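Local coordinates for possible substrate binding protein of ABC transporter system (Rhodopseudomonas palustris, PDB 3N0X) that probably binds a branched-chain amino acid or a related solute as the substrate-binding component of an ABC transport system, at residues Asn236-Pro239 and Ala240-Ala243. Residues are numbered along the deposited sequence; the frame is centred on the assembly and turned at random.
Sequences NILP and ALAA
L241 turns back on I237 and L238 in a tight right-handed turn of helical phi/psi: the one N-H of L241 is divided between I237 O and L238 O (N to I237 O 3.1 Å, 134° at the hydrogen), each bond bent and weak. A third weak bond, from A242 N to P239 O, carries the winding on. P239 suits the first turn, since its ring fixes phi near the helical value and none of these bonds asks for an N-H at that position. Water 1 links P239 O, to which it donates at 2.8 Å, with A243 N, from which it accepts, and adds a weak bond to A240 O.

The A240 methyl sits over the flat face of the N236 carboxamide, centred on CG, which is 3.4 Å from A240 CB, a closeness that suits a residue as small as alanine. N236 OD1 accepts from I237 N at 2.8 Å, on a lone pair in the carbonyl plane, and also bonds a glycerol, probably from the crystallisation liquor. An alanine in place of N236 would remove this acceptor and is likely to leave the I237 amide without its mate and the A240 methyl less covered. With CG held beside its own backbone N (chi1 -68°), L241 packs that atom against the carbonyl oxygens of N236 and I237, 3.6 Å from N236 O. Its CD1 meets L238 CD2 at 4.0 Å, the two chains crossing at a slant; both leucines are buried, where branched apolar ends can meet without a polar atom to satisfy.

The turn follows strand 229-233, an outermost strand of the four-stranded parallel sheet in this periplasmic-binding-protein fold, and precedes strand 251-254. D282, just before helix 283-302, accepts the L238 amide through OD2, while I237 rests on F283 and F284 of that helix; L241 is hydrogen-bonded through its backbone to A353, just ahead of strand 354-357.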
ATOM      1  N   ASN A 236      -3.704  -7.917  -3.683  1.00 14.65           N
ATOM      2  CA  ASN A 236      -2.579  -8.413  -2.898  1.00 13.70           C
ATOM      3  C   ASN A 236      -1.398  -8.648  -3.818  1.00 13.69           C
ATOM      4  O   ASN A 236      -1.478  -8.480  -5.017  1.00 13.97           O
ATOM      5  CB  ASN A 236      -2.938  -9.715  -2.124  1.00 15.70           C
ATOM      6  CG  ASN A 236      -2.285  -9.784  -0.773  1.00 18.87           C
ATOM      7  OD1 ASN A 236      -1.147  -9.341  -0.574  1.00 20.80           O
ATOM      8  ND2 ASN A 236      -3.054 -10.282   0.214  1.00 25.19           N
ATOM      9  N   ILE A 237      -0.287  -9.028  -3.192  1.00 12.55           N
ATOM     10  CA  ILE A 237       0.918  -9.326  -3.919  1.00 12.79           C
ATOM     11  C   ILE A 237       0.761 -10.601  -4.722  1.00 12.90           C
ATOM     12  O   ILE A 237      -0.115 -11.414  -4.475  1.00 14.11           O
ATOM     13  CB  ILE A 237       2.153  -9.394  -2.988  1.00 13.42           C
ATOM     14  CG1 ILE A 237       2.004 -10.462  -1.907  1.00 15.78           C
ATOM     15  CG2 ILE A 237       2.381  -7.968  -2.397  1.00 14.55           C
ATOM     16  CD1 ILE A 237       3.281 -10.676  -1.079  1.00 16.15           C
ATOM     17  N   LEU A 238       1.618 -10.793  -5.720  1.00 13.33           N
ATOM     18  CA  LEU A 238       1.456 -11.906  -6.636  1.00 13.09           C
ATOM     19  C   LEU A 238       1.381 -13.308  -6.003  1.00 14.15           C
ATOM     20  O   LEU A 238       0.525 -14.100  -6.381  1.00 14.99           O
ATOM     21  CB  LEU A 238       2.475 -11.846  -7.806  1.00 14.15           C
ATOM     22  CG  LEU A 238       2.469 -10.583  -8.678  1.00 13.67           C
ATOM     23  CD1 LEU A 238       3.603 -10.631  -9.746  1.00 13.93           C
ATOM     24  CD2 LEU A 238       1.125 -10.368  -9.348  1.00 14.17           C
ATOM     25  N   PRO A 239       2.289 -13.649  -5.053  1.00 14.35           N
ATOM     26  CA  PRO A 239       2.130 -14.969  -4.418  1.00 16.25           C
ATOM     27  C   PRO A 239       0.784 -15.177  -3.724  1.00 16.99           C
ATOM     28  O   PRO A 239       0.225 -16.288  -3.738  1.00 18.43           O
ATOM     29  CB  PRO A 239       3.259 -15.011  -3.399  1.00 17.27           C
ATOM     30  CG  PRO A 239       4.248 -14.003  -3.849  1.00 20.13           C
ATOM     31  CD  PRO A 239       3.477 -12.919  -4.561  1.00 15.78           C
ATOM     32  N   ALA A 240       0.266 -14.122  -3.128  1.00 16.09           N
ATOM     33  CA  ALA A 240      -1.033 -14.183  -2.462  1.00 16.16           C
ATOM     34  C   ALA A 240      -2.226 -14.294  -3.430  1.00 17.97           C
ATOM     35  O   ALA A 240      -3.306 -14.781  -3.056  1.00 19.28           O
ATOM     36  CB  ALA A 240      -1.205 -12.967  -1.545  1.00 16.55           C
ATOM     37  N   LEU A 241      -2.046 -13.833  -4.664  1.00 14.63           N
ATOM     38  CA  LEU A 241      -3.105 -13.892  -5.681  1.00 13.71           C
ATOM     39  C   LEU A 241      -3.319 -15.308  -6.261  1.00 15.89           C
ATOM     40  O   LEU A 241      -4.295 -15.512  -6.987  1.00 14.54           O
ATOM     41  CB  LEU A 241      -2.816 -12.894  -6.814  1.00 14.68           C
ATOM     42  CG  LEU A 241      -2.891 -11.406  -6.519  1.00 13.38           C
ATOM     43  CD1 LEU A 241      -2.557 -10.617  -7.774  1.00 13.97           C
ATOM     44  CD2 LEU A 241      -4.286 -11.033  -5.968  1.00 15.10           C
ATOM     45  N   ALA A 242      -2.425 -16.271  -5.973  1.00 15.79           N
ATOM     46  CA  ALA A 242      -2.666 -17.668  -6.398  1.00 18.45           C
ATOM     47  C   ALA A 242      -4.031 -18.156  -5.854  1.00 19.42           C
ATOM     48  O   ALA A 242      -4.824 -18.777  -6.588  1.00 18.52           O
ATOM     49  CB  ALA A 242      -1.540 -18.610  -5.925  1.00 19.01           C
ATOM     50  N   ALA A 243      -4.295 -17.838  -4.580  1.00 18.56           N
ATOM     51  CA  ALA A 243      -5.550 -18.228  -3.937  1.00 20.53           C
ATOM     52  C   ALA A 243      -6.763 -17.602  -4.603  1.00 19.04           C
ATOM     53  O   ALA A 243      -7.857 -18.174  -4.589  1.00 20.17           O
ATOM     54  CB  ALA A 243      -5.534 -17.904  -2.439  1.00 21.91           C
TER
HETATM   55  O   HOH W   1      -2.005 -17.724  -2.714  1.00 26.97           O